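Local coordinates for dehydrogenase (PDB 3Q2I), which probably oxidises UDP-GlcNAcA with NAD as cofactor, a step in the biosynthesis of 2,3-diacetamido-2,3-dideoxy-D-mannuronic acid, at residues A[79-84]-A[93-98]; A[15-20]-A[68-73]; A[107-112]-A[116-121]. All coordinates share one frame; numbering follows the deposited sequence.

Contact 1: A[79-84]-A[93-98]; sequences VILTTP and IECSEA. With NAI (1,4-dihydronicotinamide adenine dinucleotide), chain B.
Val-79 meets Cys-95 at a single sulfur atom. One methyl, CG1 of Val-79, comes within 3.5 Å of SG of Cys-95, with CB of Val-79 only slightly farther; CG1 lies anti to the backbone N of Val-79 (chi1 177°), which brings this branch closest to the helix. The same Val-79 also packs on Leu-71 of helix 67-73. Ile-80 points away from the helix and packs on Phe-16 and Leu-18. At Leu-81 the side chain returns to the helix side, but CD2 of Leu-81 stays 4.4 Å from SG of Cys-95, a looser touch that adds to the apolar surroundings of the thiol, to which Leu-71 and Val-102 also contribute. Beyond the strand end the chain turns to the cofactor site: Thr-82 OG1, hydrogen-bonded to O of Gly-20, ties it to that neighbouring loop, and Thr-83 and Pro-84 meet the adenine. Methyl CG2 of Thr-83 lies 3.7 Å from C4A of NAI, and CD of Pro-84 comes within 3.5 Å of C8A. Alternate side chains of the strand packed on one helix residue, with the dinucleotide at the C-terminal strand end, illustrate the beta-alpha-beta unit of a Rossmann fold, here strand 78-81, helix 88-97 and strand 101-104.

Contact 2: A[15-20]-A[68-73]; sequences RFALVG and TDMLAQ. With NAI (1,4-dihydronicotinamide adenine dinucleotide), chain B.
Met-70 supplies the helix side of this contact, reaching across to Ala-17, Leu-18 and Val-19 on the strand. Its CG stands anti to the backbone nitrogen (chi1 174°), and the chain runs extended to the sulfur; the bend at chi3 (77°) then turns the terminal methyl obliquely to the strand. SD of Met-70 sits 3.9 Å from CB of Ala-17. CE of Met-70 comes up against the backbone oxygen of Leu-18 at 3.7 Å, and also meets CB of Val-19. Leu-18 points away from helix 67-73, and its side chain packs on helix 25-34. The strand, first in the chain and an interior strand of the parallel Rossmann sheet, runs nearly antiparallel to the helix, at 170°, with the axes 10.1 Å apart; it leads into Gly-20, the first glycine of a sequence consistent with the GxGxxA nucleotide-binding pattern. There CG2 of Val-19 comes within 3.4 Å of C2A of the NAI adenine, so one valine serves both helix and cofactor. The opposite character appears on the rest of the helix: Asp-69, Ala-72 and Gln-73 are exposed and make no contact with the strand, while Thr-68, partly exposed, is hydrogen-bonded through OG1 to Glu-94 and to Lys-126 of a second subunit.

Contact 3: A[107-112]-A[116-121]; sequences PMATRW and LEMVKA
Trp-112 and Leu-116 meet one helical turn apart, through a backbone hydrogen bond and a CH-pi contact. The bond runs from N of Leu-116 to O of Trp-112 at 3.0 Å and is almost straight (173° at the hydrogen); it belongs to the first turn of the helix, which follows Arg-111 at the N-cap. Beside this bond CD1 of Leu-116 lies over one face of the indole in the CH-pi contact, 4.0 Å from the centroid of the five-membered ring of Trp-112, while CD2 of Leu-116 leans toward the benzo end, 3.8 Å from CZ2 of Trp-112. NE1 of Trp-112 is hydrogen-bonded to Asp-353, which would help hold the ring's rotation.

The apolar contacts centre on two methionines whose side chains cross obliquely. Met-108 has CG wedged between its backbone nitrogen and carbonyl carbon (chi1 67°), and its CE reaches CG2 of Val-119 at 3.8 Å and CG of Met-118 at 4.0 Å. Met-118 sends its sulfur back to the loop, where CB of Ala-109 also touches it.

A third kind of contact is sulfur to carbonyl: SD of Met-118 lies 3.2 Å from O of Met-108, which sits nearly on the extension of the CG-SD bond (about 167° at SD). This is consistent with a chalcogen-type (sigma-hole) contact, partly compensating a buried carbonyl that has no hydrogen-bond partner in the model.

How the contacts relate
From the N terminus, strand 14-19 opens contact 2, which closes a long loop once helices 25-34 and 49-59 and strands 39-45 and 62-64 have passed, when helix 67-73 returns against it. Contact 1 then closes a short loop between the next strand and its helix, and contact 3 the shortest, where the chain after strand 101-104 enters helix 112-125. The three lie in series; none nests or crosses. Contacts 1 and 2 lie on neighbouring strands of the parallel sheet, touch directly (Leu-81 on Val-19) and both meet the cofactor. Contact 1 reaches contact 3 through Ile-93, packed on Met-118 and Glu-117, whereas contacts 2 and 3 stay about 11 Å apart at their nearest atoms.

Contact 1: A[79-84]-A[93-98]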
loop_
_atom_site.group_PDB
_atom_site.type_symbol
_atom_site.label_atom_id
_atom_site.label_comp_id
_atom_site.label_asym_id
_atom_site.label_seq_id
_atom_site.Cartn_x
_atom_site.Cartn_y
_atom_site.Cartn_z
ATOM N N VAL A 79 -9.816 33.049 -31.039
ATOM C CA VAL A 79 -11.073 32.298 -31.023
ATOM C C VAL A 79 -11.377 32.075 -29.550
ATOM O O VAL A 79 -10.502 31.608 -28.805
ATOM C CB VAL A 79 -11.006 30.931 -31.739
ATOM C CG1 VAL A 79 -12.350 30.177 -31.619
ATOM C CG2 VAL A 79 -10.737 31.121 -33.244
ATOM N N ILE A 80 -12.562 32.477 -29.116
ATOM C CA ILE A 80 -12.923 32.491 -27.696
ATOM C C ILE A 80 -13.784 31.244 -27.474
ATOM O O ILE A 80 -14.708 30.960 -28.258
ATOM C CB ILE A 80 -13.809 33.697 -27.379
ATOM C CG1 ILE A 80 -13.059 35.013 -27.681
ATOM C CG2 ILE A 80 -14.261 33.656 -25.950
ATOM C CD1 ILE A 80 -14.014 36.154 -28.110
ATOM N N LEU A 81 -13.460 30.454 -26.437
ATOM C CA LEU A 81 -14.211 29.217 -26.179
ATOM C C LEU A 81 -15.110 29.391 -24.946
ATOM O O LEU A 81 -14.619 29.473 -23.809
ATOM C CB LEU A 81 -13.214 28.067 -25.882
ATOM C CG LEU A 81 -12.173 27.880 -26.971
ATOM C CD1 LEU A 81 -11.312 26.615 -26.626
ATOM C CD2 LEU A 81 -12.823 27.715 -28.311
ATOM N N THR A 82 -16.419 29.517 -25.168
ATOM C CA THR A 82 -17.387 29.700 -24.097
ATOM C C THR A 82 -18.429 28.552 -24.167
ATOM O O THR A 82 -19.613 28.704 -23.826
ATOM C CB THR A 82 -18.060 31.107 -24.162
ATOM O OG1 THR A 82 -18.457 31.339 -25.515
ATOM C CG2 THR A 82 -17.162 32.220 -23.673
ATOM N N THR A 83 -17.949 27.382 -24.565
ATOM C CA THR A 83 -18.657 26.103 -24.591
ATOM C C THR A 83 -18.553 25.359 -23.261
ATOM O O THR A 83 -17.837 25.789 -22.351
ATOM C CB THR A 83 -18.056 25.213 -25.676
ATOM O OG1 THR A 83 -16.619 25.304 -25.623
ATOM C CG2 THR A 83 -18.524 25.684 -27.084
ATOM N N PRO A 84 -19.323 24.281 -23.137
ATOM C CA PRO A 84 -19.104 23.425 -21.970
ATOM C C PRO A 84 -17.618 23.095 -21.720
ATOM O O PRO A 84 -16.874 22.841 -22.668
ATOM C CB PRO A 84 -19.852 22.161 -22.381
ATOM C CG PRO A 84 -21.067 22.693 -23.182
ATOM C CD PRO A 84 -20.401 23.789 -24.022
ATOM N N ILE A 93 -7.386 22.725 -29.266
ATOM C CA ILE A 93 -6.408 22.047 -30.122
ATOM C C ILE A 93 -6.750 22.241 -31.619
ATOM O O ILE A 93 -5.853 22.543 -32.430
ATOM C CB ILE A 93 -6.357 20.534 -29.745
ATOM C CG1 ILE A 93 -5.754 20.322 -28.347
ATOM C CG2 ILE A 93 -5.566 19.731 -30.777
ATOM C CD1 ILE A 93 -5.973 18.836 -27.777
ATOM N N GLU A 94 -8.028 22.144 -31.965
ATOM C CA GLU A 94 -8.456 22.385 -33.363
ATOM C C GLU A 94 -8.142 23.827 -33.794
ATOM O O GLU A 94 -7.545 24.017 -34.887
ATOM C CB GLU A 94 -9.952 22.110 -33.514
ATOM C CG GLU A 94 -10.335 21.971 -35.003
ATOM C CD GLU A 94 -11.825 21.752 -35.221
ATOM O OE1 GLU A 94 -12.237 21.921 -36.391
ATOM O OE2 GLU A 94 -12.615 21.488 -34.271
ATOM N N CYS A 95 -8.485 24.809 -32.952
ATOM C CA CYS A 95 -8.104 26.222 -33.181
ATOM C C CYS A 95 -6.604 26.387 -33.380
ATOM O O CYS A 95 -6.151 27.010 -34.353
ATOM C CB CYS A 95 -8.585 27.147 -32.063
ATOM S SG CYS A 95 -10.371 27.255 -31.935
ATOM N N SER A 96 -5.804 25.836 -32.465
ATOM C CA SER A 96 -4.368 25.964 -32.587
ATOM C C SER A 96 -3.862 25.370 -33.887
ATOM O O SER A 96 -3.022 25.980 -34.580
ATOM C CB SER A 96 -3.629 25.279 -31.443
ATOM O OG SER A 96 -3.923 25.895 -30.219
ATOM N N GLU A 97 -4.346 24.172 -34.210
ATOM C CA GLU A 97 -3.894 23.485 -35.404
ATOM C C GLU A 97 -4.334 24.203 -36.696
ATOM O O GLU A 97 -3.740 23.967 -37.737
ATOM C CB GLU A 97 -4.371 22.038 -35.390
ATOM C CG GLU A 97 -3.644 21.244 -34.309
ATOM C CD GLU A 97 -4.081 19.809 -34.213
ATOM O OE1 GLU A 97 -5.061 19.396 -34.877
ATOM O OE2 GLU A 97 -3.428 19.092 -33.430
ATOM N N ALA A 98 -5.359 25.041 -36.612
ATOM C CA ALA A 98 -5.804 25.855 -37.761
ATOM C C ALA A 98 -5.140 27.222 -37.769
ATOM O O ALA A 98 -5.494 28.086 -38.577
ATOM C CB ALA A 98 -7.329 26.051 -37.742
HETATM P PA NAI B . -24.107 27.405 -21.293
HETATM O O1A NAI B . -24.698 26.056 -21.234
HETATM O O2A NAI B . -25.000 28.667 -20.910
HETATM O O5B NAI B . -23.478 27.749 -22.700
HETATM C C5B NAI B . -23.511 26.627 -23.537
HETATM C C4B NAI B . -23.275 27.096 -24.966
HETATM O O4B NAI B . -22.372 26.272 -25.724
HETATM C C3B NAI B . -24.695 26.767 -25.429
HETATM O O3B NAI B . -25.283 27.892 -26.098
HETATM C C2B NAI B . -24.557 25.460 -26.228
HETATM O O2B NAI B . -25.535 25.283 -27.245
HETATM C C1B NAI B . -23.151 25.721 -26.819
HETATM N N9A NAI B . -22.522 24.542 -27.368
HETATM C C8A NAI B . -22.468 23.295 -26.792
HETATM N N7A NAI B . -21.753 22.518 -27.556
HETATM C C5A NAI B . -21.222 23.228 -28.607
HETATM C C6A NAI B . -20.417 22.929 -29.725
HETATM N N6A NAI B . -19.899 21.670 -29.942
HETATM N N1A NAI B . -20.142 23.912 -30.599
HETATM C C2A NAI B . -20.640 25.117 -30.411
HETATM N N3A NAI B . -21.411 25.475 -29.386
HETATM C C4A NAI B . -21.735 24.526 -28.482
HETATM O O3 NAI B . -22.846 27.421 -20.320
HETATM P PN NAI B . -22.105 28.633 -19.706
HETATM O O1N NAI B . -22.550 28.880 -18.292
HETATM O O2N NAI B . -22.035 29.885 -20.612
HETATM O O5D NAI B . -20.614 28.099 -19.332
HETATM C C5D NAI B . -19.808 28.157 -20.486
HETATM C C4D NAI B . -18.332 27.985 -20.139
HETATM O O4D NAI B . -17.990 29.167 -19.395
HETATM C C3D NAI B . -18.029 26.831 -19.141
HETATM O O3D NAI B . -16.714 26.369 -19.457
HETATM C C2D NAI B . -17.979 27.532 -17.779
HETATM O O2D NAI B . -17.077 26.897 -16.875
HETATM C C1D NAI B . -17.420 28.946 -18.117
HETATM N N1N NAI B . -17.819 29.957 -17.164
HETATM C C2N NAI B . -16.905 30.749 -16.645
HETATM C C3N NAI B . -17.209 31.699 -15.662
HETATM C C7N NAI B . -16.176 32.604 -15.112
HETATM O O7N NAI B . -16.212 33.135 -14.017
HETATM N N7N NAI B . -15.067 32.897 -15.853
HETATM C C4N NAI B . -18.530 31.709 -15.171
HETATM C C5N NAI B . -19.472 30.933 -15.823
HETATM C C6N NAI B . -19.105 30.053 -16.809
#

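Contact 2: A[15-20]-A[68-73]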
loop_
_atom_site.group_PDB
_atom_site.type_symbol
_atom_site.label_atom_id
_atom_site.label_comp_id
_atom_site.label_asym_id
_atom_site.label_seq_id
_atom_site.Cartn_x
_atom_site.Cartn_y
_atom_site.Cartn_z
ATOM N N ARG A 15 -9.326 41.124 -34.019
ATOM C CA ARG A 15 -10.507 40.416 -34.438
ATOM C C ARG A 15 -10.730 39.186 -33.553
ATOM O O ARG A 15 -9.778 38.426 -33.339
ATOM C CB ARG A 15 -10.387 40.050 -35.908
ATOM C CG ARG A 15 -10.245 41.344 -36.734
ATOM C CD ARG A 15 -10.053 41.052 -38.191
ATOM N NE ARG A 15 -8.695 40.638 -38.530
ATOM C CZ ARG A 15 -8.251 40.565 -39.782
ATOM N NH1 ARG A 15 -9.063 40.882 -40.781
ATOM N NH2 ARG A 15 -7.007 40.177 -40.043
ATOM N N PHE A 16 -11.949 39.048 -33.045
ATOM C CA PHE A 16 -12.350 37.896 -32.201
ATOM C C PHE A 16 -13.399 37.027 -32.882
ATOM O O PHE A 16 -14.294 37.511 -33.591
ATOM C CB PHE A 16 -12.892 38.440 -30.894
ATOM C CG PHE A 16 -11.839 39.016 -29.976
ATOM C CD1 PHE A 16 -11.206 38.211 -29.030
ATOM C CD2 PHE A 16 -11.402 40.332 -30.109
ATOM C CE1 PHE A 16 -10.233 38.740 -28.206
ATOM C CE2 PHE A 16 -10.437 40.870 -29.281
ATOM C CZ PHE A 16 -9.826 40.066 -28.339
ATOM N N ALA A 17 -13.341 35.708 -32.671
ATOM C CA ALA A 17 -14.467 34.849 -33.012
ATOM C C ALA A 17 -14.856 34.148 -31.703
ATOM O O ALA A 17 -14.016 34.042 -30.767
ATOM C CB ALA A 17 -14.091 33.816 -34.055
ATOM N N LEU A 18 -16.128 33.778 -31.582
ATOM C CA LEU A 18 -16.549 33.128 -30.345
ATOM C C LEU A 18 -17.375 31.870 -30.588
ATOM O O LEU A 18 -18.238 31.823 -31.462
ATOM C CB LEU A 18 -17.299 34.095 -29.430
ATOM C CG LEU A 18 -17.992 33.630 -28.133
ATOM C CD1 LEU A 18 -17.942 34.653 -27.057
ATOM C CD2 LEU A 18 -19.386 33.027 -28.311
ATOM N N VAL A 19 -17.115 30.810 -29.825
ATOM C CA VAL A 19 -17.915 29.596 -29.965
ATOM C C VAL A 19 -18.570 29.239 -28.636
ATOM O O VAL A 19 -17.912 29.269 -27.581
ATOM C CB VAL A 19 -17.087 28.404 -30.547
ATOM C CG1 VAL A 19 -15.840 28.144 -29.737
ATOM C CG2 VAL A 19 -17.927 27.167 -30.724
ATOM N N GLY A 20 -19.874 29.005 -28.699
ATOM C CA GLY A 20 -20.680 28.780 -27.490
ATOM C C GLY A 20 -21.441 29.980 -26.966
ATOM O O GLY A 20 -21.000 30.734 -26.108
ATOM N N THR A 68 -15.859 23.872 -36.891
ATOM C CA THR A 68 -14.992 23.518 -38.000
ATOM C C THR A 68 -15.236 24.425 -39.211
ATOM O O THR A 68 -14.278 24.884 -39.831
ATOM C CB THR A 68 -15.136 22.053 -38.418
ATOM O OG1 THR A 68 -14.789 21.183 -37.316
ATOM C CG2 THR A 68 -14.170 21.755 -39.543
ATOM N N ASP A 69 -16.503 24.717 -39.483
ATOM C CA ASP A 69 -16.849 25.731 -40.493
ATOM C C ASP A 69 -16.377 27.131 -40.144
ATOM O O ASP A 69 -15.821 27.816 -41.006
ATOM C CB ASP A 69 -18.361 25.804 -40.655
ATOM C CG ASP A 69 -18.924 24.577 -41.297
ATOM O OD1 ASP A 69 -18.118 23.802 -41.854
ATOM O OD2 ASP A 69 -20.156 24.391 -41.230
ATOM N N MET A 70 -16.674 27.613 -38.939
ATOM C CA MET A 70 -16.228 28.946 -38.559
ATOM C C MET A 70 -14.716 29.072 -38.757
ATOM O O MET A 70 -14.245 30.129 -39.218
ATOM C CB MET A 70 -16.689 29.343 -37.148
ATOM C CG MET A 70 -16.148 30.663 -36.630
ATOM S SD MET A 70 -16.869 31.322 -35.122
ATOM C CE MET A 70 -16.023 30.230 -33.950
ATOM N N LEU A 71 -13.957 28.012 -38.457
ATOM C CA LEU A 71 -12.496 28.091 -38.521
ATOM C C LEU A 71 -12.013 28.165 -39.955
ATOM O O LEU A 71 -10.997 28.809 -40.236
ATOM C CB LEU A 71 -11.842 26.880 -37.850
ATOM C CG LEU A 71 -11.974 26.889 -36.327
ATOM C CD1 LEU A 71 -11.236 25.674 -35.762
ATOM C CD2 LEU A 71 -11.491 28.179 -35.643
ATOM N N ALA A 72 -12.736 27.492 -40.841
ATOM C CA ALA A 72 -12.483 27.596 -42.283
ATOM C C ALA A 72 -12.746 29.004 -42.864
ATOM O O ALA A 72 -12.258 29.342 -43.945
ATOM C CB ALA A 72 -13.311 26.547 -43.030
ATOM N N GLN A 73 -13.513 29.833 -42.168
ATOM C CA GLN A 73 -13.936 31.103 -42.734
ATOM C C GLN A 73 -13.343 32.339 -42.066
ATOM O O GLN A 73 -13.004 33.324 -42.732
ATOM C CB GLN A 73 -15.460 31.179 -42.782
ATOM C CG GLN A 73 -16.104 30.073 -43.603
ATOM C CD GLN A 73 -17.602 30.077 -43.424
ATOM O OE1 GLN A 73 -18.200 31.147 -43.279
ATOM N NE2 GLN A 73 -18.218 28.892 -43.417
HETATM P PA NAI B . -24.107 27.405 -21.293
HETATM O O1A NAI B . -24.698 26.056 -21.234
HETATM O O2A NAI B . -25.000 28.667 -20.910
HETATM O O5B NAI B . -23.478 27.749 -22.700
HETATM C C5B NAI B . -23.511 26.627 -23.537
HETATM C C4B NAI B . -23.275 27.096 -24.966
HETATM O O4B NAI B . -22.372 26.272 -25.724
HETATM C C3B NAI B . -24.695 26.767 -25.429
HETATM O O3B NAI B . -25.283 27.892 -26.098
HETATM C C2B NAI B . -24.557 25.460 -26.228
HETATM O O2B NAI B . -25.535 25.283 -27.245
HETATM C C1B NAI B . -23.151 25.721 -26.819
HETATM N N9A NAI B . -22.522 24.542 -27.368
HETATM C C8A NAI B . -22.468 23.295 -26.792
HETATM N N7A NAI B . -21.753 22.518 -27.556
HETATM C C5A NAI B . -21.222 23.228 -28.607
HETATM C C6A NAI B . -20.417 22.929 -29.725
HETATM N N6A NAI B . -19.899 21.670 -29.942
HETATM N N1A NAI B . -20.142 23.912 -30.599
HETATM C C2A NAI B . -20.640 25.117 -30.411
HETATM N N3A NAI B . -21.411 25.475 -29.386
HETATM C C4A NAI B . -21.735 24.526 -28.482
HETATM O O3 NAI B . -22.846 27.421 -20.320
HETATM P PN NAI B . -22.105 28.633 -19.706
HETATM O O1N NAI B . -22.550 28.880 -18.292
HETATM O O2N NAI B . -22.035 29.885 -20.612
HETATM O O5D NAI B . -20.614 28.099 -19.332
HETATM C C5D NAI B . -19.808 28.157 -20.486
HETATM C C4D NAI B . -18.332 27.985 -20.139
HETATM O O4D NAI B . -17.990 29.167 -19.395
HETATM C C3D NAI B . -18.029 26.831 -19.141
HETATM O O3D NAI B . -16.714 26.369 -19.457
HETATM C C2D NAI B . -17.979 27.532 -17.779
HETATM O O2D NAI B . -17.077 26.897 -16.875
HETATM C C1D NAI B . -17.420 28.946 -18.117
HETATM N N1N NAI B . -17.819 29.957 -17.164
HETATM C C2N NAI B . -16.905 30.749 -16.645
HETATM C C3N NAI B . -17.209 31.699 -15.662
HETATM C C7N NAI B . -16.176 32.604 -15.112
HETATM O O7N NAI B . -16.212 33.135 -14.017
HETATM N N7N NAI B . -15.067 32.897 -15.853
HETATM C C4N NAI B . -18.530 31.709 -15.171
HETATM C C5N NAI B . -19.472 30.933 -15.823
HETATM C C6N NAI B . -19.105 30.053 -16.809
#

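Contact 3: A[107-112]-A[116-121]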
loop_
_atom_site.group_PDB
_atom_site.type_symbol
_atom_site.label_atom_id
_atom_site.label_comp_id
_atom_site.label_asym_id
_atom_site.label_seq_id
_atom_site.Cartn_x
_atom_site.Cartn_y
_atom_site.Cartn_z
ATOM N N PRO A 107 -12.964 26.143 -16.438
ATOM C CA PRO A 107 -11.557 25.730 -16.361
ATOM C C PRO A 107 -11.106 25.304 -17.752
ATOM O O PRO A 107 -11.929 25.006 -18.617
ATOM C CB PRO A 107 -11.629 24.483 -15.465
ATOM C CG PRO A 107 -12.988 23.859 -15.800
ATOM C CD PRO A 107 -13.929 25.079 -16.102
ATOM N N MET A 108 -9.796 25.295 -17.973
ATOM C CA MET A 108 -9.289 25.005 -19.297
ATOM C C MET A 108 -9.596 23.593 -19.779
ATOM O O MET A 108 -9.743 23.344 -20.964
ATOM C CB MET A 108 -7.807 25.328 -19.457
ATOM C CG MET A 108 -6.953 24.381 -18.590
ATOM S SD MET A 108 -5.233 24.955 -18.335
ATOM C CE MET A 108 -4.597 24.845 -19.994
ATOM N N ALA A 109 -9.669 22.649 -18.826
ATOM C CA ALA A 109 -9.991 21.262 -19.150
ATOM C C ALA A 109 -10.631 20.633 -17.927
ATOM O O ALA A 109 -10.624 21.250 -16.856
ATOM C CB ALA A 109 -8.706 20.442 -19.542
ATOM N N THR A 110 -11.156 19.417 -18.101
ATOM C CA THR A 110 -11.751 18.688 -16.961
ATOM C C THR A 110 -10.882 17.474 -16.599
ATOM O O THR A 110 -11.194 16.771 -15.636
ATOM C CB THR A 110 -13.156 18.205 -17.254
ATOM O OG1 THR A 110 -13.180 17.376 -18.431
ATOM C CG2 THR A 110 -14.146 19.392 -17.457
ATOM N N ARG A 111 -9.895 17.199 -17.431
ATOM C CA ARG A 111 -8.987 16.027 -17.285
ATOM C C ARG A 111 -7.572 16.475 -17.535
ATOM O O ARG A 111 -7.299 17.367 -18.377
ATOM C CB ARG A 111 -9.336 14.890 -18.265
ATOM C CG ARG A 111 -10.630 14.245 -17.872
ATOM C CD ARG A 111 -11.443 13.761 -19.056
ATOM N NE ARG A 111 -12.601 12.992 -18.595
ATOM C CZ ARG A 111 -13.305 12.236 -19.416
ATOM N NH1 ARG A 111 -13.000 12.203 -20.701
ATOM N NH2 ARG A 111 -14.350 11.560 -18.965
ATOM N N TRP A 112 -6.640 15.903 -16.773
ATOM C CA TRP A 112 -5.284 16.403 -16.802
ATOM C C TRP A 112 -4.609 16.294 -18.186
ATOM O O TRP A 112 -4.054 17.291 -18.686
ATOM C CB TRP A 112 -4.481 15.646 -15.740
ATOM C CG TRP A 112 -3.058 16.101 -15.631
ATOM C CD1 TRP A 112 -1.939 15.295 -15.740
ATOM C CD2 TRP A 112 -2.578 17.419 -15.362
ATOM N NE1 TRP A 112 -0.812 16.052 -15.563
ATOM C CE2 TRP A 112 -1.168 17.345 -15.299
ATOM C CE3 TRP A 112 -3.206 18.654 -15.148
ATOM C CZ2 TRP A 112 -0.374 18.482 -15.043
ATOM C CZ3 TRP A 112 -2.416 19.791 -14.901
ATOM C CH2 TRP A 112 -1.003 19.684 -14.872
ATOM N N LEU A 116 -2.855 19.288 -20.653
ATOM C CA LEU A 116 -1.512 19.177 -21.204
ATOM C C LEU A 116 -1.517 19.266 -22.727
ATOM O O LEU A 116 -0.669 19.962 -23.284
ATOM C CB LEU A 116 -0.751 17.903 -20.762
ATOM C CG LEU A 116 -0.498 17.813 -19.254
ATOM C CD1 LEU A 116 0.107 16.454 -18.969
ATOM C CD2 LEU A 116 0.407 18.889 -18.775
ATOM N N GLU A 117 -2.441 18.562 -23.368
ATOM C CA GLU A 117 -2.470 18.460 -24.826
ATOM C C GLU A 117 -2.844 19.828 -25.412
ATOM O O GLU A 117 -2.317 20.197 -26.473
ATOM C CB GLU A 117 -3.427 17.370 -25.293
ATOM C CG GLU A 117 -2.847 15.969 -25.087
ATOM C CD GLU A 117 -1.456 15.746 -25.719
ATOM O OE1 GLU A 117 -1.106 16.358 -26.754
ATOM O OE2 GLU A 117 -0.661 14.957 -25.161
ATOM N N MET A 118 -3.708 20.598 -24.754
ATOM C CA MET A 118 -4.042 21.899 -25.346
ATOM C C MET A 118 -2.848 22.868 -25.281
ATOM O O MET A 118 -2.586 23.663 -26.217
ATOM C CB MET A 118 -5.360 22.436 -24.772
ATOM C CG MET A 118 -5.353 22.740 -23.320
ATOM S SD MET A 118 -7.053 22.823 -22.665
ATOM C CE MET A 118 -7.606 24.403 -23.399
ATOM N N VAL A 119 -2.040 22.804 -24.217
ATOM C CA VAL A 119 -0.813 23.578 -24.088
ATOM C C VAL A 119 0.227 23.150 -25.146
ATOM O O VAL A 119 0.898 24.015 -25.752
ATOM C CB VAL A 119 -0.272 23.547 -22.637
ATOM C CG1 VAL A 119 1.124 24.187 -22.509
ATOM C CG2 VAL A 119 -1.290 24.257 -21.700
ATOM N N LYS A 120 0.400 21.848 -25.315
ATOM C CA LYS A 120 1.365 21.292 -26.290
ATOM C C LYS A 120 0.990 21.768 -27.710
ATOM O O LYS A 120 1.895 22.153 -28.468
ATOM C CB LYS A 120 1.348 19.754 -26.247
ATOM C CG LYS A 120 2.369 19.083 -27.203
ATOM C CD LYS A 120 2.598 17.613 -26.848
ATOM C CE LYS A 120 3.845 17.463 -25.971
ATOM N NZ LYS A 120 5.127 17.320 -26.741
ATOM N N ALA A 121 -0.312 21.828 -28.016
ATOM C CA ALA A 121 -0.786 22.150 -29.387
ATOM C C ALA A 121 -0.546 23.628 -29.632
ATOM O O ALA A 121 -0.132 24.004 -30.749
ATOM C CB ALA A 121 -2.280 21.814 -29.568
#